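PDB 7LKK: aminofutalosine deaminase from Helicobacter pylori, which deaminates aminofutalosine in the menaquinone pathway and probably also converts adenosine into inosine. Local coordinates for residues Ala135-His139 with Leu140-Asn144; Glu178-Asp181 with Leu182-Gln185; Val207-Leu210 with Ala211-Gln215. All coordinates share one frame; numbering follows the deposited sequence.

Contact 1. Residues Ala135-His139 with Leu140-Asn144. With MCF ((8R)-3-(5-S-methyl-5-thio-beta-D-ribofuranosyl)-3,6,7,8-tetrahydroimidazo[4,5-d][1,3]diazepin-8-ol), chain J; EDO (1,2-ethanediol), chain F.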
loop_
_atom_site.group_PDB
_atom_site.type_symbol
_atom_site.label_atom_id
_atom_site.label_comp_id
_atom_site.label_asym_id
_atom_site.label_seq_id
_atom_site.Cartn_x
_atom_site.Cartn_y
_atom_site.Cartn_z
ATOM N N ALA A 135 13.423 1.288 -19.169
ATOM C CA ALA A 135 14.497 0.807 -18.308
ATOM C C ALA A 135 15.639 1.815 -18.278
ATOM O O ALA A 135 16.287 2.060 -19.301
ATOM C CB ALA A 135 14.997 -0.555 -18.789
ATOM N N ILE A 136 15.890 2.388 -17.104
ATOM C CA ILE A 136 17.043 3.259 -16.910
ATOM C C ILE A 136 18.272 2.395 -16.666
ATOM O O ILE A 136 18.263 1.511 -15.801
ATOM C CB ILE A 136 16.806 4.230 -15.743
ATOM C CG1 ILE A 136 15.530 5.041 -15.970
ATOM C CG2 ILE A 136 18.009 5.147 -15.567
ATOM C CD1 ILE A 136 15.729 6.280 -16.820
ATOM N N SER A 137 19.337 2.653 -17.420
ATOM C CA SER A 137 20.523 1.811 -17.380
ATOM C C SER A 137 21.772 2.676 -17.380
ATOM O O SER A 137 21.887 3.603 -18.188
ATOM C CB SER A 137 20.553 0.850 -18.573
ATOM O OG SER A 137 21.649 -0.040 -18.479
ATOM N N ASN A 138 22.701 2.366 -16.476
ATOM C CA ASN A 138 23.998 3.031 -16.425
ATOM C C ASN A 138 25.112 2.233 -17.085
ATOM O O ASN A 138 26.103 2.824 -17.524
ATOM C CB ASN A 138 24.391 3.316 -14.970
ATOM C CG ASN A 138 23.412 4.234 -14.270
ATOM O OD1 ASN A 138 22.854 3.889 -13.230
ATOM N ND2 ASN A 138 23.196 5.413 -14.840
ATOM N N HIS A 139 24.976 0.907 -17.164
ATOM C CA HIS A 139 26.037 0.052 -17.678
ATOM C C HIS A 139 25.551 -1.009 -18.658
ATOM O O HIS A 139 26.368 -1.816 -19.117
ATOM C CB HIS A 139 26.778 -0.638 -16.520
ATOM C CG HIS A 139 27.275 0.306 -15.469
ATOM N ND1 HIS A 139 28.299 1.201 -15.696
ATOM C CD2 HIS A 139 26.894 0.491 -14.183
ATOM C CE1 HIS A 139 28.525 1.897 -14.596
ATOM N NE2 HIS A 139 27.685 1.486 -13.662
ATOM N N LEU A 140 24.253 -1.048 -18.967
ATOM C CA LEU A 140 23.676 -1.991 -19.932
ATOM C C LEU A 140 23.796 -3.444 -19.474
ATOM O O LEU A 140 23.815 -4.363 -20.298
ATOM C CB LEU A 140 24.299 -1.820 -21.322
ATOM C CG LEU A 140 24.316 -0.406 -21.907
ATOM C CD1 LEU A 140 24.893 -0.417 -23.315
ATOM C CD2 LEU A 140 22.922 0.203 -21.899
ATOM N N ILE A 141 23.865 -3.670 -18.159
ATOM C CA ILE A 141 23.994 -5.028 -17.642
ATOM C C ILE A 141 22.683 -5.801 -17.766
ATOM O O ILE A 141 22.694 -7.037 -17.834
ATOM C CB ILE A 141 24.504 -4.980 -16.187
ATOM C CG1 ILE A 141 25.916 -4.393 -16.147
ATOM C CG2 ILE A 141 24.516 -6.361 -15.546
ATOM C CD1 ILE A 141 26.459 -4.198 -14.750
ATOM N N GLU A 142 21.551 -5.106 -17.840
ATOM C CA GLU A 142 20.251 -5.755 -17.943
ATOM C C GLU A 142 19.774 -5.930 -19.379
ATOM O O GLU A 142 18.749 -6.584 -19.594
ATOM C CB GLU A 142 19.202 -4.956 -17.162
ATOM C CG GLU A 142 18.736 -3.699 -17.881
ATOM C CD GLU A 142 19.606 -2.497 -17.572
ATOM O OE1 GLU A 142 19.148 -1.611 -16.821
ATOM O OE2 GLU A 142 20.748 -2.442 -18.077
ATOM N N VAL A 143 20.487 -5.364 -20.357
ATOM C CA VAL A 143 19.980 -5.314 -21.728
ATOM C C VAL A 143 19.838 -6.715 -22.314
ATOM O O VAL A 143 18.850 -7.019 -22.994
ATOM C CB VAL A 143 20.891 -4.427 -22.600
ATOM C CG1 VAL A 143 20.463 -4.492 -24.059
ATOM C CG2 VAL A 143 20.861 -2.991 -22.100
ATOM N N ASN A 144 20.825 -7.584 -22.077
ATOM C CA ASN A 144 20.802 -8.921 -22.667
ATOM C C ASN A 144 19.551 -9.689 -22.257
ATOM O O ASN A 144 18.860 -10.274 -23.100
ATOM C CB ASN A 144 22.062 -9.689 -22.274
ATOM C CG ASN A 144 23.273 -9.273 -23.087
ATOM O OD1 ASN A 144 23.145 -8.613 -24.120
ATOM N ND2 ASN A 144 24.459 -9.653 -22.623
HETATM O O8 MCF J . 15.018 7.370 -9.424
HETATM C C8 MCF J . 15.388 6.679 -8.258
HETATM C C7 MCF J . 15.651 7.612 -7.081
HETATM N N6 MCF J . 16.182 8.874 -7.534
HETATM C C5 MCF J . 17.302 8.888 -8.448
HETATM N N4 MCF J . 17.974 7.716 -8.999
HETATM C C10 MCF J . 17.808 6.252 -8.823
HETATM C C9 MCF J . 16.577 5.722 -8.485
HETATM N N1 MCF J . 16.716 4.407 -8.403
HETATM C C2 MCF J . 17.973 4.075 -8.690
HETATM N N3 MCF J . 18.633 5.206 -8.956
HETATM C C1S MCF J . 20.086 5.235 -9.309
HETATM C C2S MCF J . 20.431 6.196 -10.470
HETATM O O2S MCF J . 20.231 5.589 -11.674
HETATM O O4S MCF J . 20.767 5.683 -8.322
HETATM C C4S MCF J . 22.109 6.328 -8.960
HETATM C C3S MCF J . 21.915 6.455 -10.242
HETATM O O3S MCF J . 22.730 5.420 -10.975
HETATM C C5S MCF J . 22.366 7.683 -8.324
HETATM S S5S MCF J . 24.152 8.012 -8.295
HETATM C C6S MCF J . 24.427 9.795 -8.087
HETATM C C1 EDO F . 25.751 2.702 -10.688
HETATM O O1 EDO F . 24.419 2.287 -11.012
HETATM C C2 EDO F . 25.843 4.223 -10.715
HETATM O O2 EDO F . 25.258 4.766 -9.526
HETATM O O HOH W 1 16.746 -0.793 -15.976
#
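Ser137, the last residue of strand 130-137, is joined to the turn that follows by two hydrogen bonds on its hydroxyl. OG accepts from Leu140 N at 2.8 Å, through a bent bond with an N-H...O angle of 136°. It donates to Glu142 OE2 at 2.6 Å, meeting the carboxylate on its syn side, 26° out of plane. Ser137 OG stands opposite its own backbone N (chi1 -175°), while the Glu142 chain folds at chi2 and brings its acid back to the strand end. A water lies within hydrogen-bonding distance of both Ile136 O and Glu142 OE1, 2.7 Å from the latter, and probably links them at least part of the time.

A methyl carbon, Leu140 CD2, rests 3.7 Å from the hydroxyl Ser137 OG. Apolar contact is modest: Ile141 CG1 packs alongside His139 CB at 3.9 Å.

Ligand contacts leave from the other side of the strand end. Asn138 OD1 accepts from O3S of the bound coformycin analogue at 2.7 Å and, at a longer 3.2 Å, from O1 of 1,2-ethanediol, probably from the crystallisation liquor, while Asn138 ND2 bonds to Glu158, itself a ligand-pocket residue.

This is the strand-to-helix turn of a beta-alpha-beta unit of the TIM barrel, with Ile136 beside the iron ligands His79 and His81. Glu83 bonds the backbone N of both Asn138 and His139, Leu140 packs on strand 152-159 and helix 166-180, and Glu142 reaches Ile118 of helix 115-127.

Contact 2. Residues Glu178-Asp181 with Leu182-Gln185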
loop_
_atom_site.group_PDB
_atom_site.type_symbol
_atom_site.label_atom_id
_atom_site.label_comp_id
_atom_site.label_asym_id
_atom_site.label_seq_id
_atom_site.Cartn_x
_atom_site.Cartn_y
_atom_site.Cartn_z
ATOM N N GLU A 178 26.913 1.241 -28.683
ATOM C CA GLU A 178 26.759 -0.175 -28.372
ATOM C C GLU A 178 25.294 -0.527 -28.147
ATOM O O GLU A 178 24.826 -1.587 -28.579
ATOM C CB GLU A 178 27.596 -0.510 -27.138
ATOM C CG GLU A 178 27.569 -1.954 -26.684
ATOM C CD GLU A 178 28.508 -2.190 -25.517
ATOM O OE1 GLU A 178 29.431 -1.369 -25.324
ATOM O OE2 GLU A 178 28.323 -3.187 -24.788
ATOM N N LEU A 179 24.551 0.362 -27.483
ATOM C CA LEU A 179 23.121 0.145 -27.284
ATOM C C LEU A 179 22.356 0.281 -28.594
ATOM O O LEU A 179 21.432 -0.496 -28.864
ATOM C CB LEU A 179 22.587 1.131 -26.249
ATOM C CG LEU A 179 21.087 1.071 -25.951
ATOM C CD1 LEU A 179 20.694 -0.315 -25.466
ATOM C CD2 LEU A 179 20.697 2.137 -24.940
ATOM N N LYS A 180 22.725 1.268 -29.414
ATOM C CA LYS A 180 22.053 1.475 -30.694
ATOM C C LYS A 180 22.175 0.249 -31.588
ATOM O O LYS A 180 21.240 -0.088 -32.321
ATOM C CB LYS A 180 22.627 2.705 -31.397
ATOM C CG LYS A 180 22.074 4.030 -30.902
ATOM C CD LYS A 180 20.598 4.182 -31.244
ATOM C CE LYS A 180 20.385 4.414 -32.731
ATOM N NZ LYS A 180 18.981 4.814 -33.023
ATOM N N ASP A 181 23.326 -0.427 -31.551
ATOM C CA ASP A 181 23.530 -1.594 -32.400
ATOM C C ASP A 181 22.715 -2.801 -31.954
ATOM O O ASP A 181 22.664 -3.796 -32.685
ATOM C CB ASP A 181 25.016 -1.957 -32.440
ATOM C CG ASP A 181 25.844 -0.939 -33.204
ATOM O OD1 ASP A 181 25.257 -0.154 -33.979
ATOM O OD2 ASP A 181 27.082 -0.925 -33.031
ATOM N N LEU A 182 22.064 -2.735 -30.794
ATOM C CA LEU A 182 21.204 -3.805 -30.314
ATOM C C LEU A 182 19.727 -3.528 -30.558
ATOM O O LEU A 182 18.888 -4.363 -30.205
ATOM C CB LEU A 182 21.446 -4.047 -28.820
ATOM C CG LEU A 182 22.852 -4.517 -28.439
ATOM C CD1 LEU A 182 23.052 -4.465 -26.930
ATOM C CD2 LEU A 182 23.118 -5.916 -28.977
ATOM N N GLU A 183 19.392 -2.382 -31.146
ATOM C CA GLU A 183 17.996 -2.045 -31.393
ATOM C C GLU A 183 17.353 -3.051 -32.341
ATOM O O GLU A 183 17.978 -3.524 -33.292
ATOM C CB GLU A 183 17.888 -0.636 -31.981
ATOM C CG GLU A 183 17.837 0.477 -30.948
ATOM C CD GLU A 183 17.585 1.836 -31.574
ATOM O OE1 GLU A 183 18.104 2.084 -32.682
ATOM O OE2 GLU A 183 16.866 2.655 -30.962
ATOM N N ASP A 184 16.092 -3.369 -32.073
ATOM C CA ASP A 184 15.286 -4.187 -32.971
ATOM C C ASP A 184 13.828 -3.771 -32.792
ATOM O O ASP A 184 13.540 -2.678 -32.299
ATOM C CB ASP A 184 15.533 -5.687 -32.716
ATOM C CG ASP A 184 15.310 -6.093 -31.263
ATOM O OD1 ASP A 184 14.525 -5.432 -30.549
ATOM O OD2 ASP A 184 15.923 -7.093 -30.832
ATOM N N GLN A 185 12.906 -4.646 -33.195
ATOM C CA GLN A 185 11.488 -4.329 -33.077
ATOM C C GLN A 185 11.017 -4.289 -31.628
ATOM O O GLN A 185 9.945 -3.740 -31.354
ATOM C CB GLN A 185 10.658 -5.341 -33.866
ATOM C CG GLN A 185 10.755 -5.168 -35.369
ATOM C CD GLN A 185 10.362 -6.419 -36.123
ATOM O OE1 GLN A 185 9.318 -7.015 -35.855
ATOM N NE2 GLN A 185 11.194 -6.827 -37.074
HETATM O O HOH W 2 17.433 5.771 -30.616
#
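The carboxylate of Glu183 is engaged at both oxygens: OE1 is met by Lys180 NZ and OE2 by a water and the backbone N of Ala189. The lysine arrives on the syn side of OE1 at 2.9 Å, its nitrogen 32° out of the carboxylate plane, a hydrogen-bonded salt bridge. The water accepts from Lys180 NZ and donates to Glu183 OE2 at 3.2 Å, bridging the ion pair a second time. With OE2 held by a backbone N-H of the next strand, rotation of the carboxylate is probably restricted.

The flat carbonyl of Leu179 is approached over its face, because Leu182 N sits 61° out of its plane at 3.0 Å. Lys180 O receives Glu183 N in the same manner at 3.2 Å, through a straighter N-H...O angle of 165°. These i to i+3 bonds belong to the exit from helix 166-180, and Lys180 to Glu183 form a type I beta turn. In the TIM barrel this is a helix-to-strand connection, leading into strand 187-193 away from the active site.

Lys180 bends at chi2 and chi3, which turns its tail back along the extended Glu183 chain; the two lie side by side and point the same way, with Lys180 CE 3.3 Å from Glu183 OE1. Leu182 CG rests against the carbonyl oxygen of Glu178, 3.5 Å from Glu178 O, and the leucine has Leu187 of strand 187-193 as an apolar neighbour. Leu179 packs against Ala189 and against Val155 and Leu157 of strand 152-159, while Lys147 NZ bonds to Leu182 O.

Contact 3. Residues Val207-Leu210 with Ala211-Gln215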
loop_
_atom_site.group_PDB
_atom_site.type_symbol
_atom_site.label_atom_id
_atom_site.label_comp_id
_atom_site.label_asym_id
_atom_site.label_seq_id
_atom_site.Cartn_x
_atom_site.Cartn_y
_atom_site.Cartn_z
ATOM N N VAL A 207 24.627 15.320 -24.056
ATOM C CA VAL A 207 23.725 14.171 -24.102
ATOM C C VAL A 207 22.437 14.538 -24.826
ATOM O O VAL A 207 21.933 13.770 -25.656
ATOM C CB VAL A 207 23.446 13.648 -22.680
ATOM C CG1 VAL A 207 22.436 12.510 -22.722
ATOM C CG2 VAL A 207 24.737 13.194 -22.009
ATOM N N ILE A 208 21.899 15.727 -24.544
ATOM C CA ILE A 208 20.661 16.164 -25.186
ATOM C C ILE A 208 20.864 16.307 -26.688
ATOM O O ILE A 208 19.990 15.948 -27.487
ATOM C CB ILE A 208 20.171 17.480 -24.550
ATOM C CG1 ILE A 208 19.678 17.231 -23.124
ATOM C CG2 ILE A 208 19.088 18.128 -25.404
ATOM C CD1 ILE A 208 19.700 18.465 -22.246
ATOM N N GLN A 209 22.022 16.831 -27.096
ATOM C CA GLN A 209 22.320 16.943 -28.519
ATOM C C GLN A 209 22.441 15.571 -29.166
ATOM O O GLN A 209 21.959 15.362 -30.286
ATOM C CB GLN A 209 23.601 17.751 -28.729
ATOM C CG GLN A 209 23.851 18.131 -30.180
ATOM C CD GLN A 209 22.760 19.026 -30.736
ATOM O OE1 GLN A 209 22.552 20.141 -30.258
ATOM N NE2 GLN A 209 22.053 18.539 -31.748
ATOM N N LEU A 210 23.091 14.625 -28.480
ATOM C CA LEU A 210 23.199 13.267 -29.003
ATOM C C LEU A 210 21.825 12.634 -29.187
ATOM O O LEU A 210 21.596 11.898 -30.155
ATOM C CB LEU A 210 24.058 12.413 -28.072
ATOM C CG LEU A 210 24.177 10.933 -28.443
ATOM C CD1 LEU A 210 25.015 10.759 -29.703
ATOM C CD2 LEU A 210 24.764 10.137 -27.292
ATOM N N ALA A 211 20.898 12.912 -28.268
ATOM C CA ALA A 211 19.539 12.402 -28.410
ATOM C C ALA A 211 18.854 12.991 -29.637
ATOM O O ALA A 211 18.157 12.279 -30.368
ATOM C CB ALA A 211 18.736 12.701 -27.146
ATOM N N LYS A 212 19.033 14.293 -29.871
ATOM C CA LYS A 212 18.450 14.920 -31.053
ATOM C C LYS A 212 19.045 14.347 -32.332
ATOM O O LYS A 212 18.315 14.057 -33.288
ATOM C CB LYS A 212 18.657 16.432 -31.001
ATOM C CG LYS A 212 17.929 17.122 -29.867
ATOM C CD LYS A 212 18.213 18.613 -29.859
ATOM C CE LYS A 212 17.494 19.302 -28.717
ATOM N NZ LYS A 212 17.712 20.773 -28.720
ATOM N N ASP A 213 20.370 14.178 -32.369
ATOM C CA ASP A 213 21.018 13.644 -33.563
ATOM C C ASP A 213 20.570 12.220 -33.860
ATOM O O ASP A 213 20.522 11.817 -35.028
ATOM C CB ASP A 213 22.538 13.702 -33.407
ATOM C CG ASP A 213 23.064 15.124 -33.356
ATOM O OD1 ASP A 213 22.306 16.048 -33.717
ATOM O OD2 ASP A 213 24.234 15.318 -32.955
ATOM N N SER A 214 20.234 11.449 -32.830
ATOM C CA SER A 214 19.815 10.065 -32.994
ATOM C C SER A 214 18.307 9.890 -32.866
ATOM O O SER A 214 17.824 8.753 -32.883
ATOM C CB SER A 214 20.529 9.171 -31.980
ATOM O OG SER A 214 20.177 9.527 -30.656
ATOM N N GLN A 215 17.558 10.988 -32.742
ATOM C CA GLN A 215 16.101 10.954 -32.606
ATOM C C GLN A 215 15.677 10.055 -31.445
ATOM O O GLN A 215 14.772 9.225 -31.561
ATOM C CB GLN A 215 15.440 10.517 -33.917
ATOM C CG GLN A 215 15.831 11.367 -35.119
ATOM C CD GLN A 215 15.191 10.890 -36.411
ATOM O OE1 GLN A 215 14.445 11.626 -37.055
ATOM N NE2 GLN A 215 15.483 9.654 -36.795
HETATM O O HOH W 3 20.558 20.468 -28.368
#
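This is a local contact along the last turns of helix 201-213, ending in a Schellman motif, within the beta-alpha-beta unit of the TIM barrel that runs from strand 187-193 to strand 218-222. Regular i to i+4 bonds carry the helix, among them Asp213 N to Gln209 O at 2.9 Å. At the end, Leu210 O takes two donors from Ser214: its N at 3.0 Å and its OG at 2.8 Å, which come from opposite faces of the carbonyl plane. Ser214 places OG between its backbone N and carbonyl carbon (chi1 63°), which folds the hydroxyl back over the final turn. Gln215 then takes positive phi (54°) as the C-prime residue, with a weak bond from its N to Lys212 O and the longer-range Schellman bond from Ser216 N to Ala211 O.

On the exposed side, Gln209 NE2 donates to Asp213 OD1 at 3.2 Å. Asp213 OD1 lies close to the amide plane of Gln209, while the amide nitrogen comes from above the carboxylate plane, the two planes being 38° apart. Gln209 OE1 turns instead to a water that donates to it at 2.8 Å and accepts from Lys212 NZ. The aliphatic part of Lys212 runs beside Ile208, its CE 3.9 Å from Ile208 CG2.

Toward the barrel, Val207, Leu210 and Ala211 cover Leu191 of strand 187-193, and Ile208 and Ala211 meet Leu218 of strand 218-222. Flanking helix 166-180 supplies Phe172 against Val207 and Phe176 against Leu210 and Ser214.

In the fold
Contacts 1 and 3 are partly buried, whereas contact 2 lies at the surface. Contact 1 is the one at the ligand pocket, where polar bonds fix a strand-to-helix turn; contacts 2 and 3 finish helices 166-180 and 201-213, the former with an ion pair and a beta turn, the latter with a carbonyl oxygen that accepts two hydrogen bonds and a Schellman motif. The end of helix 166-180 and the turn after it touch both other contacts: Leu140 CD1 packs 4.0 Å from Leu179 CB, Val143 CG1 lies 3.9 Å from Leu182 CD1, and Lys180 NZ approaches Ser214 O at 4.1 Å. Contacts 1 and 3 do not touch, their nearest atoms being about 10 Å apart.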